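Local coordinates for enterobactin synthetase component F-related protein (Vibrio cholerae serotype O1, PDB 4OXI) that probably activates glycine with ATP as glycyl-adenosine-5'-phosphate, the adenylation step of a lipopolysaccharide modification pathway linked to antimicrobial peptide resistance, at residues A[89-94]-A[192-197]; A[104-109]-A[283-288]; A[116-121]-A[238-243]; A[137-142]-A[219-224]. All blocks are in the same frame, centred on the assembly; numbering follows the deposited sequence.

Contact 1: A[89-94]-A[192-197]; sequences SDYWHL and HTVQIT
Tyr-91 reaches out from its helix to meet His-192 with its hydroxyl and Val-194 with one face of its ring. The side chain leaves the helix with CG anti to the backbone N (chi1 -166°), and this carries the phenol across to the strand end. There OH and His-192 ND1 lie 2.6 Å apart in a short hydrogen bond whose donor may be either atom. His-192 has CG beside its own backbone N (chi1 -63°), which turns ND1 to the phenol. Each partner sits at the rim of the other's ring, close to its plane, yet the two rings are set obliquely, at 72° with centroids 5.3 Å apart. The imidazole edge also runs beside the phenol, with ND1 3.5 Å from Tyr-91 CE2. Val-194 supplies the apolar half of the contact: CG2 stands over the ring face in a CH-pi contact, 4.1 Å from the centroid, while CG1 touches Tyr-91 CB at 4.1 Å. His-192 is fixed from its far side as well, since NE2 is hydrogen-bonded to His-170 ND1 and the ring stacks on Tyr-172; both imidazole nitrogens are therefore engaged. This is the packing of an alpha/beta layer, in which helix 78-95 lies against strand 190-193, the outermost strand of a five-stranded parallel sheet, and against the loop that follows it.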
loop_
_atom_site.group_PDB
_atom_site.type_symbol
_atom_site.label_atom_id
_atom_site.label_comp_id
_atom_site.label_asym_id
_atom_site.label_seq_id
_atom_site.Cartn_x
_atom_site.Cartn_y
_atom_site.Cartn_z
ATOM N N SER A 89 -12.328 9.739 17.082
ATOM C CA SER A 89 -12.970 10.578 16.067
ATOM C C SER A 89 -13.727 11.787 16.659
ATOM O O SER A 89 -13.614 12.920 16.160
ATOM C CB SER A 89 -13.905 9.697 15.237
ATOM O OG SER A 89 -14.548 10.444 14.242
ATOM N N ASP A 90 -14.492 11.557 17.722
ATOM C CA ASP A 90 -15.218 12.650 18.366
ATOM C C ASP A 90 -14.251 13.697 18.889
ATOM O O ASP A 90 -14.488 14.888 18.752
ATOM C CB ASP A 90 -16.070 12.140 19.532
ATOM C CG ASP A 90 -17.326 11.421 19.077
ATOM O OD1 ASP A 90 -17.657 11.481 17.865
ATOM O OD2 ASP A 90 -17.984 10.795 19.941
ATOM N N TYR A 91 -13.168 13.249 19.510
ATOM C CA TYR A 91 -12.197 14.156 20.086
ATOM C C TYR A 91 -11.535 14.986 18.970
ATOM O O TYR A 91 -11.457 16.218 19.066
ATOM C CB TYR A 91 -11.174 13.349 20.894
ATOM C CG TYR A 91 -10.284 14.142 21.825
ATOM C CD1 TYR A 91 -10.445 14.069 23.208
ATOM C CD2 TYR A 91 -9.266 14.939 21.327
ATOM C CE1 TYR A 91 -9.612 14.779 24.063
ATOM C CE2 TYR A 91 -8.434 15.653 22.169
ATOM C CZ TYR A 91 -8.609 15.567 23.530
ATOM O OH TYR A 91 -7.766 16.274 24.357
ATOM N N TRP A 92 -11.085 14.317 17.907
ATOM C CA TRP A 92 -10.479 15.006 16.759
ATOM C C TRP A 92 -11.411 16.031 16.107
ATOM O O TRP A 92 -10.962 17.091 15.715
ATOM C CB TRP A 92 -10.032 13.989 15.704
ATOM C CG TRP A 92 -8.880 13.168 16.148
ATOM C CD1 TRP A 92 -7.971 13.492 17.113
ATOM C CD2 TRP A 92 -8.498 11.875 15.648
ATOM N NE1 TRP A 92 -7.045 12.482 17.244
ATOM C CE2 TRP A 92 -7.349 11.477 16.359
ATOM C CE3 TRP A 92 -9.017 11.019 14.670
ATOM C CZ2 TRP A 92 -6.702 10.259 16.120
ATOM C CZ3 TRP A 92 -8.367 9.806 14.423
ATOM C CH2 TRP A 92 -7.231 9.437 15.151
ATOM N N HIS A 93 -12.694 15.699 15.969
ATOM C CA HIS A 93 -13.690 16.649 15.466
ATOM C C HIS A 93 -13.751 17.913 16.321
ATOM O O HIS A 93 -13.766 19.030 15.792
ATOM C CB HIS A 93 -15.080 16.011 15.425
ATOM C CG HIS A 93 -15.283 15.096 14.261
ATOM N ND1 HIS A 93 -16.421 14.333 14.108
ATOM C CD2 HIS A 93 -14.495 14.823 13.194
ATOM C CE1 HIS A 93 -16.327 13.632 12.990
ATOM N NE2 HIS A 93 -15.168 13.907 12.419
ATOM N N LEU A 94 -13.786 17.732 17.639
ATOM C CA LEU A 94 -13.828 18.858 18.563
ATOM C C LEU A 94 -12.539 19.657 18.506
ATOM O O LEU A 94 -12.541 20.860 18.763
ATOM C CB LEU A 94 -14.075 18.369 19.989
ATOM C CG LEU A 94 -15.395 17.617 20.147
ATOM C CD1 LEU A 94 -15.594 17.238 21.603
ATOM C CD2 LEU A 94 -16.571 18.460 19.661
ATOM N N HIS A 192 -2.477 14.280 24.270
ATOM C CA HIS A 192 -3.898 14.090 24.479
ATOM C C HIS A 192 -4.158 12.625 24.806
ATOM O O HIS A 192 -4.013 11.744 23.939
ATOM C CB HIS A 192 -4.693 14.460 23.214
ATOM C CG HIS A 192 -4.593 15.904 22.807
ATOM N ND1 HIS A 192 -5.414 16.888 23.322
ATOM C CD2 HIS A 192 -3.813 16.518 21.880
ATOM C CE1 HIS A 192 -5.122 18.047 22.756
ATOM N NE2 HIS A 192 -4.154 17.850 21.879
ATOM N N THR A 193 -4.546 12.340 26.039
ATOM C CA THR A 193 -5.042 11.000 26.319
ATOM C C THR A 193 -6.544 11.012 26.087
ATOM O O THR A 193 -7.268 11.811 26.680
ATOM C CB THR A 193 -4.703 10.520 27.734
ATOM O OG1 THR A 193 -3.279 10.508 27.895
ATOM C CG2 THR A 193 -5.241 9.110 27.952
ATOM N N VAL A 194 -7.006 10.152 25.188
ATOM C CA VAL A 194 -8.418 10.123 24.836
ATOM C C VAL A 194 -9.073 8.961 25.563
ATOM O O VAL A 194 -8.704 7.813 25.351
ATOM C CB VAL A 194 -8.624 9.959 23.319
ATOM C CG1 VAL A 194 -10.105 9.989 22.984
ATOM C CG2 VAL A 194 -7.886 11.059 22.557
ATOM N N GLN A 195 -10.025 9.264 26.438
ATOM C CA GLN A 195 -10.742 8.213 27.142
ATOM C C GLN A 195 -11.631 7.451 26.170
ATOM O O GLN A 195 -12.122 8.013 25.187
ATOM C CB GLN A 195 -11.553 8.786 28.316
ATOM C CG GLN A 195 -10.686 9.374 29.455
ATOM C CD GLN A 195 -9.576 8.422 29.918
ATOM O OE1 GLN A 195 -9.764 7.203 29.980
ATOM N NE2 GLN A 195 -8.412 8.981 30.240
ATOM N N ILE A 196 -11.808 6.163 26.426
ATOM C CA ILE A 196 -12.660 5.339 25.592
ATOM C C ILE A 196 -14.056 5.350 26.193
ATOM O O ILE A 196 -14.256 4.885 27.299
ATOM C CB ILE A 196 -12.141 3.890 25.510
ATOM C CG1 ILE A 196 -10.721 3.851 24.955
ATOM C CG2 ILE A 196 -13.033 3.035 24.630
ATOM C CD1 ILE A 196 -10.108 2.455 25.002
ATOM N N THR A 197 -15.009 5.901 25.453
ATOM C CA THR A 197 -16.398 5.989 25.876
ATOM C C THR A 197 -17.140 4.892 25.139
ATOM O O THR A 197 -16.779 4.560 24.015
ATOM C CB THR A 197 -17.011 7.336 25.419
ATOM O OG1 THR A 197 -16.158 8.416 25.815
ATOM C CG2 THR A 197 -18.401 7.547 26.009
#

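Contact 2: A[104-109]-A[283-288]; sequences SVRDLA and LYVVPE
The guanidinium of Arg-106 meets two oxygens of the 283-288 segment, both obliquely to its plane: the backbone carbonyl of Val-286 near NH1 and the carboxylate of Glu-288 near NE. NH1 gives Val-286 O a hydrogen bond of 2.8 Å, weak because its angle at the hydrogen is only 125°. The ion pair with Glu-288 is long, NE to OE2 being 3.8 Å, and the carboxylate plane is turned 70° from that of the guanidinium. Stronger polar partners hold the other terminal nitrogen: NH2 bonds to Tyr-261 O and forms a salt bridge with Asp-263. The arginine belongs to the loop between strand 99-102 of the parallel sheet and helix 108-119, and the segment it crosses begins on strand 282-285 of a separate mixed sheet, so the contact joins two sheets of the alpha/beta fold of adenylate-forming enzymes. The aliphatic stem does the apolar work. Val-285 CG1 packs against CA and CB of Arg-106, at 3.9 Å from CA, and the chain then runs extended from CG to NE, bringing CD to 3.2 Å from Val-286 O and 3.7 Å from Glu-288 N. Arg-106 itself has a left-handed backbone conformation, just before Asp-107 N-caps the helix: Asp-107 OD2 accepts from Ala-109 N at 3.0 Å, and OD1 forms a salt bridge with Lys-72.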
loop_
_atom_site.group_PDB
_atom_site.type_symbol
_atom_site.label_atom_id
_atom_site.label_comp_id
_atom_site.label_asym_id
_atom_site.label_seq_id
_atom_site.Cartn_x
_atom_site.Cartn_y
_atom_site.Cartn_z
ATOM N N SER A 104 2.219 4.536 15.061
ATOM C CA SER A 104 1.968 3.175 15.512
ATOM C C SER A 104 1.922 2.227 14.318
ATOM O O SER A 104 1.379 2.584 13.264
ATOM C CB SER A 104 0.631 3.141 16.246
ATOM O OG SER A 104 0.206 1.800 16.416
ATOM N N VAL A 105 2.494 1.034 14.471
ATOM C CA VAL A 105 2.428 0.008 13.430
ATOM C C VAL A 105 2.111 -1.377 14.001
ATOM O O VAL A 105 2.553 -1.707 15.097
ATOM C CB VAL A 105 3.744 -0.070 12.611
ATOM C CG1 VAL A 105 3.943 1.209 11.811
ATOM C CG2 VAL A 105 4.940 -0.334 13.527
ATOM N N ARG A 106 1.336 -2.169 13.249
ATOM C CA ARG A 106 0.984 -3.551 13.617
ATOM C C ARG A 106 0.531 -3.661 15.050
ATOM O O ARG A 106 0.909 -4.583 15.773
ATOM C CB ARG A 106 2.139 -4.523 13.337
ATOM C CG ARG A 106 2.365 -4.686 11.828
ATOM C CD ARG A 106 3.440 -5.687 11.450
ATOM N NE ARG A 106 3.787 -5.479 10.044
ATOM C CZ ARG A 106 3.067 -5.922 9.014
ATOM N NH1 ARG A 106 1.959 -6.639 9.218
ATOM N NH2 ARG A 106 3.465 -5.652 7.776
ATOM N N ASP A 107 -0.278 -2.693 15.450
ATOM C CA ASP A 107 -0.675 -2.556 16.831
ATOM C C ASP A 107 -2.099 -2.002 16.855
ATOM O O ASP A 107 -2.521 -1.316 15.911
ATOM C CB ASP A 107 0.277 -1.589 17.531
ATOM C CG ASP A 107 -0.034 -1.429 19.011
ATOM O OD1 ASP A 107 0.575 -2.164 19.821
ATOM O OD2 ASP A 107 -0.890 -0.581 19.370
ATOM N N LEU A 108 -2.831 -2.293 17.923
ATOM C CA LEU A 108 -4.218 -1.861 18.053
ATOM C C LEU A 108 -4.409 -0.371 17.760
ATOM O O LEU A 108 -5.394 0.028 17.122
ATOM C CB LEU A 108 -4.703 -2.157 19.468
ATOM C CG LEU A 108 -6.002 -1.478 19.894
ATOM C CD1 LEU A 108 -7.169 -2.058 19.096
ATOM C CD2 LEU A 108 -6.218 -1.642 21.406
ATOM N N ALA A 109 -3.472 0.446 18.234
ATOM C CA ALA A 109 -3.589 1.897 18.103
ATOM C C ALA A 109 -3.644 2.324 16.640
ATOM O O ALA A 109 -4.388 3.227 16.295
ATOM C CB ALA A 109 -2.451 2.581 18.818
ATOM N N LEU A 283 -10.145 -9.235 11.016
ATOM C CA LEU A 283 -8.848 -8.904 10.429
ATOM C C LEU A 283 -7.750 -9.453 11.344
ATOM O O LEU A 283 -7.760 -9.199 12.548
ATOM C CB LEU A 283 -8.711 -7.380 10.277
ATOM C CG LEU A 283 -7.509 -6.796 9.537
ATOM C CD1 LEU A 283 -7.527 -7.179 8.063
ATOM C CD2 LEU A 283 -7.468 -5.274 9.677
ATOM N N TYR A 284 -6.817 -10.218 10.779
ATOM C CA TYR A 284 -5.709 -10.752 11.561
ATOM C C TYR A 284 -4.405 -10.047 11.193
ATOM O O TYR A 284 -3.890 -10.203 10.082
ATOM C CB TYR A 284 -5.579 -12.275 11.371
ATOM C CG TYR A 284 -6.623 -13.066 12.148
ATOM C CD1 TYR A 284 -6.275 -13.775 13.293
ATOM C CD2 TYR A 284 -7.965 -13.083 11.744
ATOM C CE1 TYR A 284 -7.221 -14.488 14.011
ATOM C CE2 TYR A 284 -8.928 -13.801 12.462
ATOM C CZ TYR A 284 -8.540 -14.503 13.590
ATOM O OH TYR A 284 -9.472 -15.217 14.311
ATOM N N VAL A 285 -3.873 -9.270 12.130
ATOM C CA VAL A 285 -2.631 -8.540 11.880
ATOM C C VAL A 285 -1.411 -9.459 11.949
ATOM O O VAL A 285 -1.163 -10.089 12.977
ATOM C CB VAL A 285 -2.473 -7.399 12.895
ATOM C CG1 VAL A 285 -1.129 -6.682 12.705
ATOM C CG2 VAL A 285 -3.641 -6.424 12.735
ATOM N N VAL A 286 -0.644 -9.535 10.864
ATOM C CA VAL A 286 0.552 -10.378 10.844
ATOM C C VAL A 286 1.667 -9.704 11.626
ATOM O O VAL A 286 2.132 -8.633 11.240
ATOM C CB VAL A 286 1.036 -10.642 9.415
ATOM C CG1 VAL A 286 2.346 -11.441 9.433
ATOM C CG2 VAL A 286 -0.043 -11.388 8.623
ATOM N N PRO A 287 2.092 -10.322 12.741
ATOM C CA PRO A 287 3.179 -9.772 13.566
ATOM C C PRO A 287 4.437 -9.629 12.717
ATOM O O PRO A 287 4.643 -10.445 11.817
ATOM C CB PRO A 287 3.403 -10.852 14.632
ATOM C CG PRO A 287 2.153 -11.677 14.630
ATOM C CD PRO A 287 1.644 -11.637 13.218
ATOM N N GLU A 288 5.236 -8.596 12.982
ATOM C CA GLU A 288 6.489 -8.367 12.255
ATOM C C GLU A 288 7.298 -9.656 12.103
ATOM O O GLU A 288 7.661 -10.043 10.992
ATOM C CB GLU A 288 7.327 -7.314 12.983
ATOM C CG GLU A 288 8.641 -6.994 12.303
ATOM C CD GLU A 288 8.463 -6.167 11.046
ATOM O OE1 GLU A 288 9.322 -6.267 10.143
ATOM O OE2 GLU A 288 7.469 -5.403 10.966
#

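Contact 3: A[116-121]-A[238-243]; sequences ASYLGG and NLHCYI
Tyr-118 and His-240 join two helices, 108-119 and 236-249, whose backbones stand well apart: the nearest CA atoms, those of Tyr-118 and Leu-239, are 10.5 Å from each other. The contact links these helices of the alpha/beta fold through long side chains, near the C-terminal end of helix 108-119, where Gly-121, with positive phi, is the C-prime residue of a Schellman motif. The polar link is a hydrogen bond of 2.7 Å between Tyr-118 OH and His-240 NE2, with either atom a possible donor. His-240 ND1 is bonded to Glu-213 OE1, so both imidazole nitrogens are satisfied in this buried place, and the carboxylate probably polarises the ring. As aromatic groups the two meet rim to rim, their planes at 89° and NE2 in the plane of the phenol. With chi1 at 176° the Tyr-118 ring swings away from N and out from its helix; Arg-53 makes a cation-pi contact with this ring and also bonds to Tyr-118 O. The apolar share is small and falls to Leu-239, whose methyl CD2 approaches the ring obliquely, 4.4 Å from Tyr-118 CD1.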
loop_
_atom_site.group_PDB
_atom_site.type_symbol
_atom_site.label_atom_id
_atom_site.label_comp_id
_atom_site.label_asym_id
_atom_site.label_seq_id
_atom_site.Cartn_x
_atom_site.Cartn_y
_atom_site.Cartn_z
ATOM N N ALA A 116 -11.110 5.244 13.101
ATOM C CA ALA A 116 -11.543 6.543 13.605
ATOM C C ALA A 116 -11.506 7.565 12.490
ATOM O O ALA A 116 -12.399 8.398 12.362
ATOM C CB ALA A 116 -10.629 7.006 14.764
ATOM N N SER A 117 -10.449 7.519 11.687
ATOM C CA SER A 117 -10.323 8.481 10.606
ATOM C C SER A 117 -11.381 8.237 9.544
ATOM O O SER A 117 -12.000 9.186 9.037
ATOM C CB SER A 117 -8.929 8.421 9.980
ATOM O OG SER A 117 -8.932 9.170 8.778
ATOM N N TYR A 118 -11.597 6.971 9.198
ATOM C CA TYR A 118 -12.619 6.652 8.207
ATOM C C TYR A 118 -14.023 7.057 8.694
ATOM O O TYR A 118 -14.768 7.729 7.979
ATOM C CB TYR A 118 -12.612 5.159 7.809
ATOM C CG TYR A 118 -13.756 4.887 6.865
ATOM C CD1 TYR A 118 -13.643 5.197 5.519
ATOM C CD2 TYR A 118 -14.974 4.394 7.328
ATOM C CE1 TYR A 118 -14.694 5.001 4.643
ATOM C CE2 TYR A 118 -16.040 4.194 6.458
ATOM C CZ TYR A 118 -15.894 4.509 5.120
ATOM O OH TYR A 118 -16.932 4.315 4.240
ATOM N N LEU A 119 -14.383 6.628 9.901
ATOM C CA LEU A 119 -15.714 6.882 10.440
ATOM C C LEU A 119 -15.985 8.377 10.577
ATOM O O LEU A 119 -17.118 8.828 10.391
ATOM C CB LEU A 119 -15.873 6.185 11.788
ATOM C CG LEU A 119 -15.947 4.658 11.704
ATOM C CD1 LEU A 119 -15.986 4.039 13.089
ATOM C CD2 LEU A 119 -17.169 4.217 10.913
ATOM N N GLY A 120 -14.933 9.142 10.872
ATOM C CA GLY A 120 -15.054 10.575 11.071
ATOM C C GLY A 120 -14.811 11.455 9.847
ATOM O O GLY A 120 -14.783 12.682 9.966
ATOM N N GLY A 121 -14.628 10.856 8.672
ATOM C CA GLY A 121 -14.389 11.648 7.474
ATOM C C GLY A 121 -13.051 12.384 7.446
ATOM O O GLY A 121 -12.885 13.391 6.759
ATOM N N ASN A 238 -12.588 7.736 -4.444
ATOM C CA ASN A 238 -11.608 6.769 -4.963
ATOM C C ASN A 238 -11.707 5.455 -4.196
ATOM O O ASN A 238 -11.847 4.377 -4.782
ATOM C CB ASN A 238 -10.167 7.264 -4.784
ATOM C CG ASN A 238 -9.835 8.480 -5.613
ATOM O OD1 ASN A 238 -9.128 9.374 -5.141
ATOM N ND2 ASN A 238 -10.324 8.527 -6.848
ATOM N N LEU A 239 -11.627 5.555 -2.871
ATOM C CA LEU A 239 -11.586 4.370 -2.012
ATOM C C LEU A 239 -12.894 3.595 -2.047
ATOM O O LEU A 239 -12.893 2.354 -2.029
ATOM C CB LEU A 239 -11.280 4.785 -0.566
ATOM C CG LEU A 239 -11.475 3.749 0.546
ATOM C CD1 LEU A 239 -10.591 2.527 0.304
ATOM C CD2 LEU A 239 -11.186 4.368 1.923
ATOM N N HIS A 240 -14.011 4.327 -2.064
ATOM C CA HIS A 240 -15.344 3.702 -2.057
ATOM C C HIS A 240 -15.575 2.952 -3.351
ATOM O O HIS A 240 -16.145 1.866 -3.350
ATOM C CB HIS A 240 -16.442 4.749 -1.848
ATOM C CG HIS A 240 -16.577 5.198 -0.427
ATOM N ND1 HIS A 240 -16.973 6.471 -0.079
ATOM C CD2 HIS A 240 -16.363 4.541 0.737
ATOM C CE1 HIS A 240 -17.003 6.578 1.235
ATOM N NE2 HIS A 240 -16.645 5.420 1.756
ATOM N N CYS A 241 -15.122 3.526 -4.462
ATOM C CA CYS A 241 -15.212 2.812 -5.727
ATOM C C CYS A 241 -14.462 1.472 -5.672
ATOM O O CYS A 241 -15.029 0.432 -6.011
ATOM C CB CYS A 241 -14.716 3.672 -6.893
ATOM S SG CYS A 241 -14.783 2.790 -8.488
ATOM N N TYR A 242 -13.204 1.483 -5.228
ATOM C CA TYR A 242 -12.433 0.236 -5.162
ATOM C C TYR A 242 -13.077 -0.814 -4.289
ATOM O O TYR A 242 -13.279 -1.941 -4.723
ATOM C CB TYR A 242 -11.008 0.447 -4.650
ATOM C CG TYR A 242 -10.299 -0.881 -4.475
ATOM C CD1 TYR A 242 -9.796 -1.562 -5.575
ATOM C CD2 TYR A 242 -10.152 -1.467 -3.222
ATOM C CE1 TYR A 242 -9.148 -2.781 -5.437
ATOM C CE2 TYR A 242 -9.497 -2.703 -3.068
ATOM C CZ TYR A 242 -8.999 -3.349 -4.181
ATOM O OH TYR A 242 -8.356 -4.566 -4.054
ATOM N N ILE A 243 -13.373 -0.455 -3.048
ATOM C CA ILE A 243 -13.981 -1.400 -2.118
ATOM C C ILE A 243 -15.286 -1.997 -2.664
ATOM O O ILE A 243 -15.505 -3.212 -2.567
ATOM C CB ILE A 243 -14.245 -0.750 -0.761
ATOM C CG1 ILE A 243 -12.929 -0.292 -0.125
ATOM C CG2 ILE A 243 -14.926 -1.736 0.159
ATOM C CD1 ILE A 243 -11.965 -1.449 0.132
#

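Contact 4: A[137-142]-A[219-224]; sequences QETLIA and IMQTSG
Gln-221 on the strand and Thr-139 on the helix touch through their polar ends, and the glutamine makes the longer reach. Its CB points toward the helix. From there CG takes the crowded position between the backbone N and the carbonyl carbon (chi1 54°), and with chi2 at 180° the chain stays straight, so that the amide is delivered to the helix surface. At the amide, CD comes to 3.7 Å from Thr-139 OG1. Beyond it OE1 is the principal contact atom, 3.0 Å from Thr-139 OG1 and 3.7 Å from Thr-139 CG2, so the threonine presents both its hydroxyl and its methyl to the same oxygen. NE2 stays farther off, at 3.8 Å from Thr-139 OG1. The hydroxyl can give its proton to Gln-221 OE1, but Gln-135 O, one turn back in the helix, is also an acceptor for it, so the bond to OE1 is one of two possibilities for this proton. OE1 has a second, weak hydrogen bond, from Arg-231 NH1. That arginine, on strand 230-235 outside the two segments, also packs against Thr-139 and pairs through NH2 with Glu-138 OE1 in a salt bridge. Thr-139 is buried while Gln-221 is exposed, so the contact lies at the border of the interior. Strand 216-222 pairs with strand 230-235 in an antiparallel hairpin, and the turn and the strand ends flanking it carry the sequence TSGSTGKPK, the phosphate-binding loop signature of adenylate-forming enzymes; helix 133-142 packs beside the hairpin close to that turn.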
loop_
_atom_site.group_PDB
_atom_site.type_symbol
_atom_site.label_atom_id
_atom_site.label_comp_id
_atom_site.label_asym_id
_atom_site.label_seq_id
_atom_site.Cartn_x
_atom_site.Cartn_y
_atom_site.Cartn_z
ATOM N N GLN A 137 9.577 14.416 9.874
ATOM C CA GLN A 137 9.414 15.876 9.849
ATOM C C GLN A 137 9.056 16.349 8.439
ATOM O O GLN A 137 8.136 17.151 8.259
ATOM C CB GLN A 137 10.699 16.586 10.323
ATOM C CG GLN A 137 10.793 16.899 11.823
ATOM C CD GLN A 137 12.240 17.235 12.294
ATOM O OE1 GLN A 137 13.219 16.954 11.593
ATOM N NE2 GLN A 137 12.364 17.819 13.491
ATOM N N GLU A 138 9.774 15.847 7.435
ATOM C CA GLU A 138 9.495 16.228 6.050
ATOM C C GLU A 138 8.058 15.853 5.677
ATOM O O GLU A 138 7.351 16.625 5.023
ATOM C CB GLU A 138 10.515 15.588 5.093
ATOM C CG GLU A 138 10.526 16.166 3.652
ATOM C CD GLU A 138 9.399 15.623 2.734
ATOM O OE1 GLU A 138 9.050 16.315 1.734
ATOM O OE2 GLU A 138 8.878 14.498 2.990
ATOM N N THR A 139 7.615 14.683 6.124
ATOM C CA THR A 139 6.252 14.231 5.839
ATOM C C THR A 139 5.180 15.102 6.502
ATOM O O THR A 139 4.213 15.498 5.847
ATOM C CB THR A 139 6.049 12.778 6.274
ATOM O OG1 THR A 139 6.923 11.939 5.513
ATOM C CG2 THR A 139 4.598 12.346 6.049
ATOM N N LEU A 140 5.351 15.398 7.790
ATOM C CA LEU A 140 4.411 16.257 8.519
ATOM C C LEU A 140 4.314 17.635 7.879
ATOM O O LEU A 140 3.232 18.238 7.798
ATOM C CB LEU A 140 4.856 16.412 9.975
ATOM C CG LEU A 140 4.919 15.121 10.793
ATOM C CD1 LEU A 140 5.392 15.424 12.197
ATOM C CD2 LEU A 140 3.549 14.444 10.831
ATOM N N ILE A 141 5.452 18.136 7.419
ATOM C CA ILE A 141 5.475 19.439 6.780
ATOM C C ILE A 141 4.769 19.377 5.429
ATOM O O ILE A 141 3.876 20.176 5.156
ATOM C CB ILE A 141 6.906 19.959 6.615
ATOM C CG1 ILE A 141 7.413 20.518 7.945
ATOM C CG2 ILE A 141 6.947 21.054 5.571
ATOM C CD1 ILE A 141 8.938 20.642 8.005
ATOM N N ALA A 142 5.149 18.415 4.595
ATOM C CA ALA A 142 4.549 18.300 3.268
ATOM C C ALA A 142 3.029 18.092 3.326
ATOM O O ALA A 142 2.299 18.593 2.467
ATOM C CB ALA A 142 5.213 17.183 2.476
ATOM N N ILE A 219 -3.275 9.595 2.773
ATOM C CA ILE A 219 -2.209 10.059 1.892
ATOM C C ILE A 219 -1.008 9.131 1.974
ATOM O O ILE A 219 -0.442 8.931 3.054
ATOM C CB ILE A 219 -1.753 11.482 2.273
ATOM C CG1 ILE A 219 -2.948 12.449 2.238
ATOM C CG2 ILE A 219 -0.616 11.928 1.367
ATOM C CD1 ILE A 219 -2.664 13.801 2.901
ATOM N N MET A 220 -0.610 8.585 0.832
ATOM C CA MET A 220 0.531 7.686 0.761
ATOM C C MET A 220 1.726 8.450 0.246
ATOM O O MET A 220 1.595 9.563 -0.270
ATOM C CB MET A 220 0.256 6.521 -0.196
ATOM C CG MET A 220 -0.786 5.535 0.302
ATOM S SD MET A 220 -0.581 5.077 2.042
ATOM C CE MET A 220 -1.569 3.570 2.046
ATOM N N GLN A 221 2.902 7.854 0.385
ATOM C CA GLN A 221 4.054 8.387 -0.304
ATOM C C GLN A 221 4.854 7.309 -1.013
ATOM O O GLN A 221 4.843 6.136 -0.639
ATOM C CB GLN A 221 4.935 9.255 0.598
ATOM C CG GLN A 221 5.407 8.628 1.873
ATOM C CD GLN A 221 6.286 9.587 2.690
ATOM O OE1 GLN A 221 5.917 10.755 2.964
ATOM N NE2 GLN A 221 7.465 9.100 3.065
ATOM N N THR A 222 5.509 7.721 -2.083
ATOM C CA THR A 222 6.256 6.796 -2.879
ATOM C C THR A 222 7.567 7.452 -3.280
ATOM O O THR A 222 7.742 8.658 -3.125
ATOM C CB THR A 222 5.451 6.345 -4.117
ATOM O OG1 THR A 222 6.160 5.290 -4.786
ATOM C CG2 THR A 222 5.243 7.498 -5.080
ATOM N N SER A 223 8.478 6.629 -3.779
ATOM C CA SER A 223 9.807 7.046 -4.186
ATOM C C SER A 223 9.789 8.097 -5.296
ATOM O O SER A 223 9.095 7.937 -6.309
ATOM C CB SER A 223 10.570 5.806 -4.650
ATOM O OG SER A 223 11.727 6.145 -5.378
ATOM N N GLY A 224 10.538 9.180 -5.099
ATOM C CA GLY A 224 10.737 10.172 -6.151
ATOM C C GLY A 224 12.181 10.150 -6.638
ATOM O O GLY A 224 13.100 9.988 -5.834
#

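Contacts 2 and 3 are buried, whereas contacts 1 and 4 lie partly buried. Contacts 2 and 3 both use helix 108-119, one just before its start and the other near its end, with centres 19 Å apart. Contact 1 is coupled to contact 3, where His-93 NE2 probably bonds to Gly-120 O and Trp-92 packs on Ala-116. Contacts 1 and 3 share a tyrosine-histidine hydrogen bond, but contact 1 adds a valine over the ring face and contact 3 gains little apolar area. Charge enters across the segments in contact 2 alone. Contact 4, the smallest, rests on one uncertain bond and touches none of the others.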